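Local coordinates for protein Can2 (Sulfobacillus thermosulfidooxidans, PDB 7BDV) that binds the second messenger cyclic tetra-adenylate (cA4) and acts as a dual-specificity nuclease that potentiates type III CRISPR defence, at residues 36-41 and 85-90; 53-58 and 146-151; 199-204 and 214-219; 248-253 and 279-284. All coordinates share one frame; numbering follows the deposited sequence.

In the fold
The contacts illustrate how a two-domain effector is laid out lengthwise. Interactions 1 and 2 alternate along the chain: strand 36-41 leads into helix 47-55, their partners follow in the same order, and their centres lie about 21 Å apart at the CARF end. Interaction 4, which sets helix 231-254 on the second sheet, has its centre about 22 Å from that of interaction 2, and the two touch through Tyr-146 CD2 and Leu-282 CD2, 3.7 Å apart. Interaction 3, joining a loop to hairpin strand 216-218, precedes interaction 4 but lies at the far end, its centre about 70 Å from that of interaction 1. Interaction 2 thus appears to stand where the cA4-binding and nuclease-like parts adjoin.

Interaction 1. Residues 36-41 and 85-90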
loop_
_atom_site.group_PDB
_atom_site.type_symbol
_atom_site.label_atom_id
_atom_site.label_comp_id
_atom_site.label_asym_id
_atom_site.label_seq_id
_atom_site.Cartn_x
_atom_site.Cartn_y
_atom_site.Cartn_z
ATOM N N ARG A 36 4.136 31.314 -14.698
ATOM C CA ARG A 36 4.454 31.310 -13.256
ATOM C C ARG A 36 3.675 30.179 -12.581
ATOM O O ARG A 36 2.483 30.024 -12.893
ATOM C CB ARG A 36 4.064 32.652 -12.649
ATOM C CG ARG A 36 4.693 32.950 -11.303
ATOM C CD ARG A 36 4.461 34.365 -10.792
ATOM N NE ARG A 36 3.457 35.039 -11.595
ATOM C CZ ARG A 36 3.689 35.911 -12.578
ATOM N NH1 ARG A 36 4.918 36.247 -12.911
ATOM N NH2 ARG A 36 2.663 36.400 -13.247
ATOM N N VAL A 37 4.316 29.445 -11.688
ATOM C CA VAL A 37 3.651 28.474 -10.772
ATOM C C VAL A 37 3.849 28.955 -9.332
ATOM O O VAL A 37 5.004 29.242 -8.960
ATOM C CB VAL A 37 4.224 27.068 -10.978
ATOM C CG1 VAL A 37 3.657 26.067 -9.974
ATOM C CG2 VAL A 37 4.044 26.599 -12.403
ATOM N N ILE A 38 2.764 29.096 -8.571
ATOM C CA ILE A 38 2.778 29.309 -7.095
ATOM C C ILE A 38 2.496 27.957 -6.431
ATOM O O ILE A 38 1.368 27.434 -6.608
ATOM C CB ILE A 38 1.803 30.410 -6.659
ATOM C CG1 ILE A 38 2.203 31.755 -7.290
ATOM C CG2 ILE A 38 1.743 30.562 -5.139
ATOM C CD1 ILE A 38 1.172 32.804 -7.161
ATOM N N LEU A 39 3.482 27.420 -5.715
ATOM C CA LEU A 39 3.372 26.137 -4.962
ATOM C C LEU A 39 3.034 26.454 -3.492
ATOM O O LEU A 39 3.835 27.118 -2.809
ATOM C CB LEU A 39 4.687 25.365 -5.065
ATOM C CG LEU A 39 5.205 25.071 -6.472
ATOM C CD1 LEU A 39 6.551 24.374 -6.405
ATOM C CD2 LEU A 39 4.212 24.236 -7.259
ATOM N N LEU A 40 1.853 26.054 -3.042
ATOM C CA LEU A 40 1.463 26.096 -1.616
ATOM C C LEU A 40 1.914 24.801 -0.954
ATOM O O LEU A 40 1.244 23.771 -1.175
ATOM C CB LEU A 40 -0.048 26.285 -1.529
ATOM C CG LEU A 40 -0.570 27.720 -1.539
ATOM C CD1 LEU A 40 0.164 28.596 -2.527
ATOM C CD2 LEU A 40 -2.057 27.744 -1.814
ATOM N N TYR A 41 3.019 24.834 -0.204
ATOM C CA TYR A 41 3.557 23.652 0.519
ATOM C C TYR A 41 3.255 23.814 2.014
ATOM O O TYR A 41 2.858 24.900 2.433
ATOM C CB TYR A 41 5.043 23.442 0.237
ATOM C CG TYR A 41 5.954 24.455 0.877
ATOM C CD1 TYR A 41 6.268 25.647 0.239
ATOM C CD2 TYR A 41 6.522 24.204 2.117
ATOM C CE1 TYR A 41 7.100 26.581 0.839
ATOM C CE2 TYR A 41 7.351 25.131 2.730
ATOM C CZ TYR A 41 7.636 26.324 2.090
ATOM O OH TYR A 41 8.456 27.232 2.690
ATOM N N GLU A 85 -4.402 39.448 -5.146
ATOM C CA GLU A 85 -4.047 40.901 -5.160
ATOM C C GLU A 85 -2.830 41.101 -6.072
ATOM O O GLU A 85 -2.912 41.973 -6.962
ATOM C CB GLU A 85 -3.806 41.412 -3.736
ATOM C CG GLU A 85 -3.088 42.756 -3.633
ATOM C CD GLU A 85 -1.633 42.665 -3.188
ATOM O OE2 GLU A 85 -0.803 43.480 -3.656
ATOM N N GLN A 86 -1.783 40.282 -5.905
ATOM C CA GLN A 86 -0.492 40.416 -6.638
ATOM C C GLN A 86 -0.590 39.839 -8.055
ATOM O O GLN A 86 0.073 40.374 -8.966
ATOM C CB GLN A 86 0.640 39.717 -5.887
ATOM C CG GLN A 86 2.010 40.190 -6.354
ATOM C CD GLN A 86 3.143 39.487 -5.657
ATOM O OE1 GLN A 86 2.959 38.825 -4.637
ATOM N NE2 GLN A 86 4.331 39.629 -6.220
ATOM N N PHE A 87 -1.365 38.765 -8.245
ATOM C CA PHE A 87 -1.563 38.089 -9.553
ATOM C C PHE A 87 -3.058 37.892 -9.769
ATOM O O PHE A 87 -3.607 36.826 -9.461
ATOM C CB PHE A 87 -0.819 36.755 -9.597
ATOM C CG PHE A 87 0.624 36.816 -9.178
ATOM C CD1 PHE A 87 1.589 37.350 -10.020
ATOM C CD2 PHE A 87 1.017 36.369 -7.924
ATOM C CE1 PHE A 87 2.919 37.416 -9.622
ATOM C CE2 PHE A 87 2.346 36.445 -7.534
ATOM C CZ PHE A 87 3.293 36.948 -8.392
ATOM N N PRO A 88 -3.770 38.925 -10.271
ATOM C CA PRO A 88 -5.223 38.840 -10.462
ATOM C C PRO A 88 -5.681 37.839 -11.534
ATOM O O PRO A 88 -6.827 37.451 -11.495
ATOM C CB PRO A 88 -5.609 40.279 -10.852
ATOM C CG PRO A 88 -4.339 40.837 -11.460
ATOM C CD PRO A 88 -3.228 40.243 -10.637
ATOM N N ASN A 89 -4.785 37.436 -12.445
ATOM C CA ASN A 89 -5.086 36.497 -13.553
ATOM C C ASN A 89 -4.692 35.060 -13.163
ATOM O O ASN A 89 -4.432 34.256 -14.061
ATOM C CB ASN A 89 -4.391 36.942 -14.844
ATOM C CG ASN A 89 -4.715 38.377 -15.214
ATOM O OD1 ASN A 89 -3.825 39.230 -15.281
ATOM N ND2 ASN A 89 -5.994 38.664 -15.405
ATOM N N ALA A 90 -4.656 34.740 -11.867
ATOM C CA ALA A 90 -4.229 33.431 -11.350
ATOM C C ALA A 90 -5.267 32.385 -11.780
ATOM O O ALA A 90 -6.441 32.747 -11.892
ATOM C CB ALA A 90 -4.086 33.533 -9.864
#
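In the Rossmann-like CARF fold, Arg-36 and Ile-38 of strand 36-41 receive the ring of Phe-87, the residue at which helix 73-86 gives way to a turn. The closest approach is tight: Arg-36 NE lies 3.1 Å from Phe-87 CE1. That carbon stands over one face of the guanidinium, displaced toward its rim, and the two flat groups are only 19° from parallel. Arg-36 NH2 follows the same side of the ring, 3.5 Å from Phe-87 CD1. The arginine chain leaves the strand extended and then folds sharply at chi3, 11°, a nearly eclipsed torsion that turns the guanidinium against the aromatic group. Between strand 36-41 and strand 90-93, which follows Phe-87, the parallel part of the sheet places strand 13-17, and its Thr-13 both touches the ring and takes a hydrogen bond from Arg-36 NE through OG1. A salt bridge from Arg-36 NH1 to Glu-62 OE1 fixes the guanidinium further. Further along the same side the contact turns apolar, Ile-38 CD1 lying 3.6 Å from Phe-87 CD2 and 3.8 Å from Phe-87 CE2. With chi1 at -62°, the Ile-38 CG1 branch runs beside its backbone N and carries CD1 to the ring.

Interaction 2. Residues 53-58 and 146-151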
loop_
_atom_site.group_PDB
_atom_site.type_symbol
_atom_site.label_atom_id
_atom_site.label_comp_id
_atom_site.label_asym_id
_atom_site.label_seq_id
_atom_site.Cartn_x
_atom_site.Cartn_y
_atom_site.Cartn_z
ATOM N N ARG A 53 10.020 20.395 -8.761
ATOM C CA ARG A 53 11.060 21.016 -9.628
ATOM C C ARG A 53 11.685 19.926 -10.498
ATOM O O ARG A 53 11.851 20.151 -11.699
ATOM C CB ARG A 53 12.107 21.738 -8.770
ATOM C CG ARG A 53 11.567 22.934 -7.999
ATOM C CD ARG A 53 12.647 23.674 -7.195
ATOM N NE ARG A 53 12.171 24.933 -6.634
ATOM C CZ ARG A 53 12.108 26.092 -7.307
ATOM N NH1 ARG A 53 12.481 26.169 -8.577
ATOM N NH2 ARG A 53 11.652 27.178 -6.704
ATOM N N GLN A 54 12.019 18.781 -9.903
ATOM C CA GLN A 54 12.668 17.631 -10.580
ATOM C C GLN A 54 11.725 17.051 -11.637
ATOM O O GLN A 54 12.202 16.743 -12.760
ATOM C CB GLN A 54 13.066 16.576 -9.540
ATOM C CG GLN A 54 13.963 15.472 -10.063
ATOM C CD GLN A 54 15.161 16.027 -10.801
ATOM O OE1 GLN A 54 15.722 17.056 -10.441
ATOM N NE2 GLN A 54 15.539 15.357 -11.874
ATOM N N ALA A 55 10.433 16.913 -11.320
ATOM C CA ALA A 55 9.430 16.358 -12.255
ATOM C C ALA A 55 9.248 17.310 -13.446
ATOM O O ALA A 55 8.994 16.811 -14.551
ATOM C CB ALA A 55 8.121 16.124 -11.551
ATOM N N THR A 56 9.348 18.624 -13.232
ATOM C CA THR A 56 9.078 19.633 -14.282
ATOM C C THR A 56 10.394 20.228 -14.815
ATOM O O THR A 56 10.288 21.260 -15.474
ATOM C CB THR A 56 8.132 20.738 -13.783
ATOM O OG1 THR A 56 8.761 21.429 -12.704
ATOM C CG2 THR A 56 6.782 20.218 -13.337
ATOM N N GLU A 57 11.550 19.594 -14.588
ATOM C CA GLU A 57 12.883 20.135 -14.998
ATOM C C GLU A 57 12.910 20.415 -16.512
ATOM O O GLU A 57 13.551 21.412 -16.903
ATOM C CB GLU A 57 14.025 19.189 -14.613
ATOM N N SER A 58 12.246 19.578 -17.324
ATOM C CA SER A 58 12.183 19.672 -18.815
ATOM C C SER A 58 11.422 20.935 -19.259
ATOM O O SER A 58 11.540 21.316 -20.410
ATOM C CB SER A 58 11.523 18.457 -19.414
ATOM O OG SER A 58 12.183 17.258 -19.041
ATOM N N TYR A 146 7.247 10.699 -13.936
ATOM C CA TYR A 146 6.297 10.002 -13.037
ATOM C C TYR A 146 7.073 9.616 -11.780
ATOM O O TYR A 146 6.658 10.022 -10.678
ATOM C CB TYR A 146 5.644 8.831 -13.773
ATOM C CG TYR A 146 4.535 8.192 -12.990
ATOM C CD1 TYR A 146 4.800 7.468 -11.837
ATOM C CD2 TYR A 146 3.231 8.288 -13.426
ATOM C CE1 TYR A 146 3.765 6.879 -11.115
ATOM C CE2 TYR A 146 2.185 7.697 -12.727
ATOM C CZ TYR A 146 2.458 6.990 -11.567
ATOM O OH TYR A 146 1.431 6.392 -10.897
ATOM N N LEU A 147 8.188 8.907 -11.935
ATOM C CA LEU A 147 9.024 8.411 -10.807
ATOM C C LEU A 147 9.543 9.582 -9.973
ATOM O O LEU A 147 9.535 9.446 -8.734
ATOM C CB LEU A 147 10.160 7.547 -11.332
ATOM C CG LEU A 147 9.750 6.201 -11.935
ATOM C CD1 LEU A 147 10.963 5.503 -12.474
ATOM C CD2 LEU A 147 9.037 5.311 -10.935
ATOM N N ALA A 148 9.929 10.697 -10.607
ATOM C CA ALA A 148 10.385 11.924 -9.906
ATOM C C ALA A 148 9.326 12.425 -8.911
ATOM O O ALA A 148 9.690 12.890 -7.835
ATOM C CB ALA A 148 10.716 13.016 -10.907
ATOM N N CYS A 149 8.040 12.336 -9.230
ATOM C CA CYS A 149 6.966 12.799 -8.322
ATOM C C CYS A 149 6.974 12.010 -7.015
ATOM O O CYS A 149 6.459 12.561 -6.000
ATOM C CB CYS A 149 5.583 12.648 -8.951
ATOM S SG CYS A 149 5.308 13.727 -10.370
ATOM N N TYR A 150 7.526 10.794 -7.015
ATOM C CA TYR A 150 7.596 9.900 -5.818
ATOM C C TYR A 150 9.047 9.793 -5.322
ATOM O O TYR A 150 9.334 8.979 -4.453
ATOM C CB TYR A 150 6.976 8.548 -6.185
ATOM C CG TYR A 150 5.496 8.644 -6.426
ATOM C CD1 TYR A 150 4.628 8.705 -5.354
ATOM C CD2 TYR A 150 4.961 8.730 -7.704
ATOM C CE1 TYR A 150 3.264 8.852 -5.546
ATOM C CE2 TYR A 150 3.592 8.822 -7.912
ATOM C CZ TYR A 150 2.744 8.895 -6.821
ATOM O OH TYR A 150 1.394 9.027 -6.977
ATOM N N GLY A 151 9.932 10.663 -5.812
ATOM C CA GLY A 151 11.325 10.749 -5.330
ATOM C C GLY A 151 12.227 9.646 -5.875
ATOM O O GLY A 151 13.289 9.381 -5.274
#
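Ala-148 O accepts Gly-151 N at 3.0 Å, and the same alanine offers its methyl group to helix 47-55. The bond belongs to a Schellman motif that ends helix 143-148: Phe-152 N reaches back to Leu-147 O, and Gly-151 supplies the positive phi that lets the chain turn. Leu-147 O also receives Tyr-150 N, giving this carbonyl two backbone donors. Across the contact carbons and one sulfur meet, mostly from small side chains. Ala-148 CB settles against the backbone of the facing helix, 3.8 Å from Ala-55 CA, and 4.1 Å from Ala-55 CB. Two alanines facing each other allow a close backbone approach, their CA atoms being 5.1 Å apart. Cys-149 widens the patch: SG, beside its own backbone N at chi1 -67°, comes to 3.9 Å from Ala-55 CB. At the outer margin Gln-54 contributes the aliphatic part of its chain, CG lying 4.2 Å from Ala-148 CB. Beyond this patch Tyr-150 packs on an adenine base of the bound RNA. Leu-23 of helix 23-31 touches Cys-149 as well as Tyr-146 and Tyr-150, while Leu-287 of strand 286-291 meets Tyr-146 and Leu-147, joining the helix end to the second sheet.

Interaction 3. Residues 199-204 and 214-219; sequences FTLQTG and NLIKPA
Ile-216 presents two different methyl groups to the 199-204 loop, and each finds its own partner. Its CG2 branch comes in at the edge of the Phe-199 ring, near the ring plane, with CG2 3.8 Å from Phe-199 CZ and 4.1 Å from Phe-199 CE1. The longer branch ends at CD1, which lies 3.7 Å from Leu-201 CD2. Chi1 of 70° sets where the two branches point: CG1, between the backbone N and the carbonyl carbon, leads to Leu-201, and CG2, beside the backbone N, to Phe-199. Leu-201 reaches across with CG anti to its backbone N, chi1 -157°. This is the tight half of the contact; Phe-199 and Ile-216 are buried in the protein, Leu-201 only in part. The remainder is looser. Thr-200 and Gln-202, which alternate with the packing residues, are exposed and lie well away from the partner segment, and beyond the strand Ala-219 is likewise exposed, Ala-219 CB coming no nearer than 6.2 Å, to Phe-199 N. The backbones stay apart too, Phe-199 CA and Ala-219 CA being 8.7 Å distant. Leu-210 of helix 205-212 touches both Leu-201 and Ile-216. Phe-226 of strand 226-228, the hairpin partner of strand 216-218, touches all three contact residues, and Ile-191 and Leu-188 of helix 182-193 back Phe-199 and Leu-201 respectively.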
loop_
_atom_site.group_PDB
_atom_site.type_symbol
_atom_site.label_atom_id
_atom_site.label_comp_id
_atom_site.label_asym_id
_atom_site.label_seq_id
_atom_site.Cartn_x
_atom_site.Cartn_y
_atom_site.Cartn_z
ATOM N N PHE A 199 21.083 -32.693 -15.340
ATOM C CA PHE A 199 19.675 -33.078 -15.036
ATOM C C PHE A 199 19.202 -34.111 -16.059
ATOM O O PHE A 199 19.778 -34.194 -17.183
ATOM C CB PHE A 199 18.761 -31.844 -14.991
ATOM C CG PHE A 199 18.873 -30.936 -16.191
ATOM C CD1 PHE A 199 18.139 -31.178 -17.340
ATOM C CD2 PHE A 199 19.751 -29.853 -16.186
ATOM C CE1 PHE A 199 18.287 -30.379 -18.455
ATOM C CE2 PHE A 199 19.894 -29.051 -17.308
ATOM C CZ PHE A 199 19.146 -29.304 -18.426
ATOM N N THR A 200 18.160 -34.851 -15.675
ATOM C CA THR A 200 17.438 -35.823 -16.530
ATOM C C THR A 200 16.235 -35.129 -17.165
ATOM O O THR A 200 15.758 -34.114 -16.618
ATOM C CB THR A 200 16.974 -37.048 -15.734
ATOM O OG1 THR A 200 16.109 -36.604 -14.690
ATOM C CG2 THR A 200 18.124 -37.834 -15.143
ATOM N N LEU A 201 15.813 -35.656 -18.309
ATOM C CA LEU A 201 14.624 -35.202 -19.068
ATOM C C LEU A 201 14.051 -36.406 -19.810
ATOM O O LEU A 201 14.813 -37.018 -20.563
ATOM C CB LEU A 201 15.101 -34.121 -20.040
ATOM C CG LEU A 201 14.044 -33.148 -20.530
ATOM C CD1 LEU A 201 13.299 -32.546 -19.351
ATOM C CD2 LEU A 201 14.708 -32.074 -21.378
ATOM N N GLN A 202 12.774 -36.743 -19.617
ATOM C CA GLN A 202 12.090 -37.810 -20.412
ATOM C C GLN A 202 12.275 -37.481 -21.903
ATOM O O GLN A 202 12.307 -36.288 -22.245
ATOM C CB GLN A 202 10.598 -37.902 -20.076
ATOM C CG GLN A 202 10.290 -38.330 -18.645
ATOM N N THR A 203 12.406 -38.488 -22.767
ATOM C CA THR A 203 12.390 -38.326 -24.249
ATOM C C THR A 203 10.975 -37.881 -24.660
ATOM O O THR A 203 10.040 -38.274 -23.969
ATOM C CB THR A 203 12.904 -39.599 -24.932
ATOM O OG1 THR A 203 12.781 -39.415 -26.342
ATOM C CG2 THR A 203 12.184 -40.852 -24.486
ATOM N N GLY A 204 10.843 -37.046 -25.695
ATOM C CA GLY A 204 9.554 -36.437 -26.088
ATOM C C GLY A 204 9.746 -35.181 -26.913
ATOM O O GLY A 204 10.905 -34.804 -27.154
ATOM N N ASN A 214 19.270 -25.802 -29.216
ATOM C CA ASN A 214 20.606 -25.707 -28.569
ATOM C C ASN A 214 20.460 -24.987 -27.217
ATOM O O ASN A 214 21.308 -24.133 -26.893
ATOM C CB ASN A 214 21.626 -25.022 -29.493
ATOM C CG ASN A 214 23.028 -25.058 -28.921
ATOM O OD1 ASN A 214 23.515 -26.125 -28.545
ATOM N ND2 ASN A 214 23.669 -23.899 -28.814
ATOM N N LEU A 215 19.429 -25.325 -26.441
ATOM C CA LEU A 215 19.230 -24.820 -25.056
ATOM C C LEU A 215 19.849 -25.802 -24.057
ATOM O O LEU A 215 20.355 -25.348 -23.011
ATOM C CB LEU A 215 17.721 -24.660 -24.795
ATOM C CG LEU A 215 17.091 -23.386 -25.326
ATOM C CD1 LEU A 215 15.573 -23.473 -25.310
ATOM C CD2 LEU A 215 17.550 -22.169 -24.545
ATOM N N ILE A 216 19.742 -27.100 -24.350
ATOM C CA ILE A 216 20.413 -28.205 -23.616
ATOM C C ILE A 216 21.325 -28.953 -24.590
ATOM O O ILE A 216 21.056 -28.935 -25.795
ATOM C CB ILE A 216 19.393 -29.144 -22.955
ATOM C CG1 ILE A 216 18.624 -29.981 -23.987
ATOM C CG2 ILE A 216 18.466 -28.347 -22.039
ATOM C CD1 ILE A 216 17.705 -31.032 -23.372
ATOM N N LYS A 217 22.384 -29.564 -24.053
ATOM C CA LYS A 217 23.236 -30.560 -24.750
ATOM C C LYS A 217 23.385 -31.762 -23.825
ATOM O O LYS A 217 23.218 -31.645 -22.604
ATOM C CB LYS A 217 24.585 -29.957 -25.154
ATOM C CG LYS A 217 25.434 -29.418 -24.019
ATOM C CD LYS A 217 26.728 -28.775 -24.514
ATOM N N PRO A 218 23.692 -32.955 -24.388
ATOM C CA PRO A 218 23.895 -34.144 -23.565
ATOM C C PRO A 218 25.173 -34.009 -22.730
ATOM O O PRO A 218 26.065 -33.307 -23.135
ATOM C CB PRO A 218 23.938 -35.280 -24.593
ATOM C CG PRO A 218 24.462 -34.605 -25.840
ATOM C CD PRO A 218 23.845 -33.228 -25.825
ATOM N N ALA A 219 25.171 -34.647 -21.558
ATOM C CA ALA A 219 26.228 -34.575 -20.527
ATOM C C ALA A 219 26.748 -35.988 -20.225
ATOM O O ALA A 219 27.871 -36.101 -19.729
ATOM C CB ALA A 219 25.641 -33.928 -19.287
#

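Interaction 4. Residues 248-253 and 279-284; sequences SLLRQI and VVFLYH
Leu-250, on helix 231-254, meets strand 279-283 through both of its terminal methyl groups, and the interactions across the contact are all apolar. The aliphatic pair comes first: Leu-250 CD1 lies 3.6 Å from Val-279 CG1. That valine branch is anti to its backbone N, chi1 -174°, which points it at the helix. The second kind is methyl against aromatic. Leu-250 CD2 approaches Phe-281 CE1 at 4.0 Å and Phe-281 CZ at 4.2 Å, and Leu-250 CD1 is also 4.0 Å from Phe-281 CE1, so one corner of the ring rests in the fork of the leucine. The two side chains run at about a right angle to each other. Chi1 of 55°, which sets Phe-281 CG between the backbone N and the carbonyl carbon, brings the CE1 side of the ring to the leucine. Val-279 and Phe-281, two apart on the strand, both face the helix, whereas the intervening Val-280 turns away and touches Ile-266. An aromatic contact adds to these, for Phe-281 also stacks on the ring of His-288 of strand 286-291, with which it pairs through its backbone. Among polar interactions nearby, Leu-250 O takes a hydrogen bond from Ser-254 OG. Helix 231-254 followed by antiparallel strands is consistent with a PD-(D/E)XK nuclease core, the clan to which this region is assigned. Leu-262 and Ile-290, from the two strands flanking 279-283, also touch Leu-250. With only carbon atoms meeting here, this part of the helix rests on the sheet by burial and fit of shape, without directional bonds between the two segments.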
loop_
_atom_site.group_PDB
_atom_site.type_symbol
_atom_site.label_atom_id
_atom_site.label_comp_id
_atom_site.label_asym_id
_atom_site.label_seq_id
_atom_site.Cartn_x
_atom_site.Cartn_y
_atom_site.Cartn_z
ATOM N N SER A 248 6.645 -9.337 -25.295
ATOM C CA SER A 248 6.256 -9.459 -26.729
ATOM C C SER A 248 4.744 -9.235 -26.908
ATOM O O SER A 248 4.356 -8.616 -27.917
ATOM C CB SER A 248 6.753 -10.757 -27.339
ATOM O OG SER A 248 6.017 -11.871 -26.890
ATOM N N LEU A 249 3.892 -9.659 -25.970
ATOM C CA LEU A 249 2.441 -9.292 -26.018
ATOM C C LEU A 249 2.318 -7.749 -25.922
ATOM O O LEU A 249 1.450 -7.146 -26.605
ATOM C CB LEU A 249 1.662 -9.969 -24.875
ATOM C CG LEU A 249 1.476 -11.489 -24.987
ATOM C CD1 LEU A 249 0.563 -12.031 -23.890
ATOM C CD2 LEU A 249 0.839 -11.859 -26.299
ATOM N N LEU A 250 3.137 -7.096 -25.098
ATOM C CA LEU A 250 3.033 -5.621 -24.909
ATOM C C LEU A 250 3.529 -4.895 -26.173
ATOM O O LEU A 250 2.950 -3.849 -26.503
ATOM C CB LEU A 250 3.765 -5.200 -23.638
ATOM C CG LEU A 250 3.090 -5.717 -22.364
ATOM C CD1 LEU A 250 3.981 -5.546 -21.167
ATOM C CD2 LEU A 250 1.740 -5.056 -22.137
ATOM N N ARG A 251 4.501 -5.448 -26.890
ATOM C CA ARG A 251 4.946 -4.905 -28.205
ATOM C C ARG A 251 3.818 -5.052 -29.234
ATOM O O ARG A 251 3.552 -4.100 -29.959
ATOM C CB ARG A 251 6.198 -5.626 -28.687
ATOM C CG ARG A 251 7.436 -5.317 -27.854
ATOM C CD ARG A 251 8.689 -5.768 -28.581
ATOM N NE ARG A 251 8.897 -5.032 -29.827
ATOM N N GLN A 252 3.126 -6.202 -29.292
ATOM C CA GLN A 252 1.948 -6.372 -30.173
ATOM C C GLN A 252 0.915 -5.309 -29.830
ATOM O O GLN A 252 0.470 -4.563 -30.784
ATOM C CB GLN A 252 1.286 -7.756 -30.041
ATOM C CG GLN A 252 2.108 -8.907 -30.577
ATOM C CD GLN A 252 1.333 -10.202 -30.440
ATOM O OE1 GLN A 252 0.121 -10.252 -30.688
ATOM N NE2 GLN A 252 2.021 -11.233 -29.989
ATOM N N ILE A 253 0.507 -5.228 -28.554
ATOM C CA ILE A 253 -0.543 -4.278 -28.099
ATOM C C ILE A 253 -0.119 -2.828 -28.440
ATOM O O ILE A 253 -1.002 -2.046 -28.866
ATOM C CB ILE A 253 -0.800 -4.440 -26.601
ATOM C CG1 ILE A 253 -1.518 -5.757 -26.272
ATOM C CG2 ILE A 253 -1.555 -3.238 -26.078
ATOM C CD1 ILE A 253 -1.416 -6.102 -24.821
ATOM N N VAL A 279 8.588 -5.568 -15.773
ATOM C CA VAL A 279 8.096 -4.801 -16.959
ATOM C C VAL A 279 7.317 -3.594 -16.449
ATOM O O VAL A 279 6.470 -3.788 -15.553
ATOM C CB VAL A 279 7.203 -5.654 -17.884
ATOM C CG1 VAL A 279 6.833 -4.905 -19.145
ATOM C CG2 VAL A 279 7.841 -6.979 -18.232
ATOM N N VAL A 280 7.594 -2.406 -16.989
ATOM C CA VAL A 280 6.881 -1.146 -16.624
ATOM C C VAL A 280 6.549 -0.401 -17.915
ATOM O O VAL A 280 7.290 -0.535 -18.901
ATOM C CB VAL A 280 7.687 -0.285 -15.632
ATOM C CG1 VAL A 280 8.249 -1.124 -14.484
ATOM C CG2 VAL A 280 8.778 0.508 -16.302
ATOM N N PHE A 281 5.413 0.278 -17.934
ATOM C CA PHE A 281 5.024 1.236 -18.997
ATOM C C PHE A 281 4.069 2.243 -18.386
ATOM O O PHE A 281 3.515 1.995 -17.250
ATOM C CB PHE A 281 4.407 0.546 -20.216
ATOM C CG PHE A 281 3.215 -0.339 -19.943
ATOM C CD1 PHE A 281 3.384 -1.637 -19.483
ATOM C CD2 PHE A 281 1.934 0.128 -20.126
ATOM C CE1 PHE A 281 2.283 -2.439 -19.215
ATOM C CE2 PHE A 281 0.831 -0.682 -19.878
ATOM C CZ PHE A 281 1.012 -1.965 -19.428
ATOM N N LEU A 282 3.859 3.317 -19.136
ATOM C CA LEU A 282 2.818 4.330 -18.876
ATOM C C LEU A 282 1.696 4.099 -19.874
ATOM O O LEU A 282 1.954 3.861 -21.071
ATOM C CB LEU A 282 3.389 5.742 -19.043
ATOM C CG LEU A 282 4.132 6.317 -17.858
ATOM C CD1 LEU A 282 4.680 7.690 -18.214
ATOM C CD2 LEU A 282 3.243 6.424 -16.642
ATOM N N TYR A 283 0.478 4.241 -19.408
ATOM C CA TYR A 283 -0.735 4.228 -20.254
ATOM C C TYR A 283 -1.763 5.103 -19.578
ATOM O O TYR A 283 -2.069 4.810 -18.425
ATOM C CB TYR A 283 -1.264 2.805 -20.429
ATOM C CG TYR A 283 -2.394 2.709 -21.412
ATOM C CD1 TYR A 283 -2.129 2.861 -22.747
ATOM C CD2 TYR A 283 -3.712 2.482 -21.027
ATOM C CE1 TYR A 283 -3.133 2.800 -23.695
ATOM C CE2 TYR A 283 -4.731 2.412 -21.961
ATOM C CZ TYR A 283 -4.438 2.577 -23.301
ATOM O OH TYR A 283 -5.405 2.541 -24.255
ATOM N N HIS A 284 -2.233 6.142 -20.278
ATOM C CA HIS A 284 -3.177 7.150 -19.737
ATOM C C HIS A 284 -2.578 7.766 -18.476
ATOM O O HIS A 284 -3.309 7.896 -17.487
ATOM C CB HIS A 284 -4.552 6.493 -19.516
ATOM C CG HIS A 284 -5.233 6.117 -20.782
ATOM N ND1 HIS A 284 -6.441 5.434 -20.798
ATOM C CD2 HIS A 284 -4.892 6.345 -22.073
ATOM C CE1 HIS A 284 -6.809 5.252 -22.050
ATOM N NE2 HIS A 284 -5.860 5.793 -22.857
#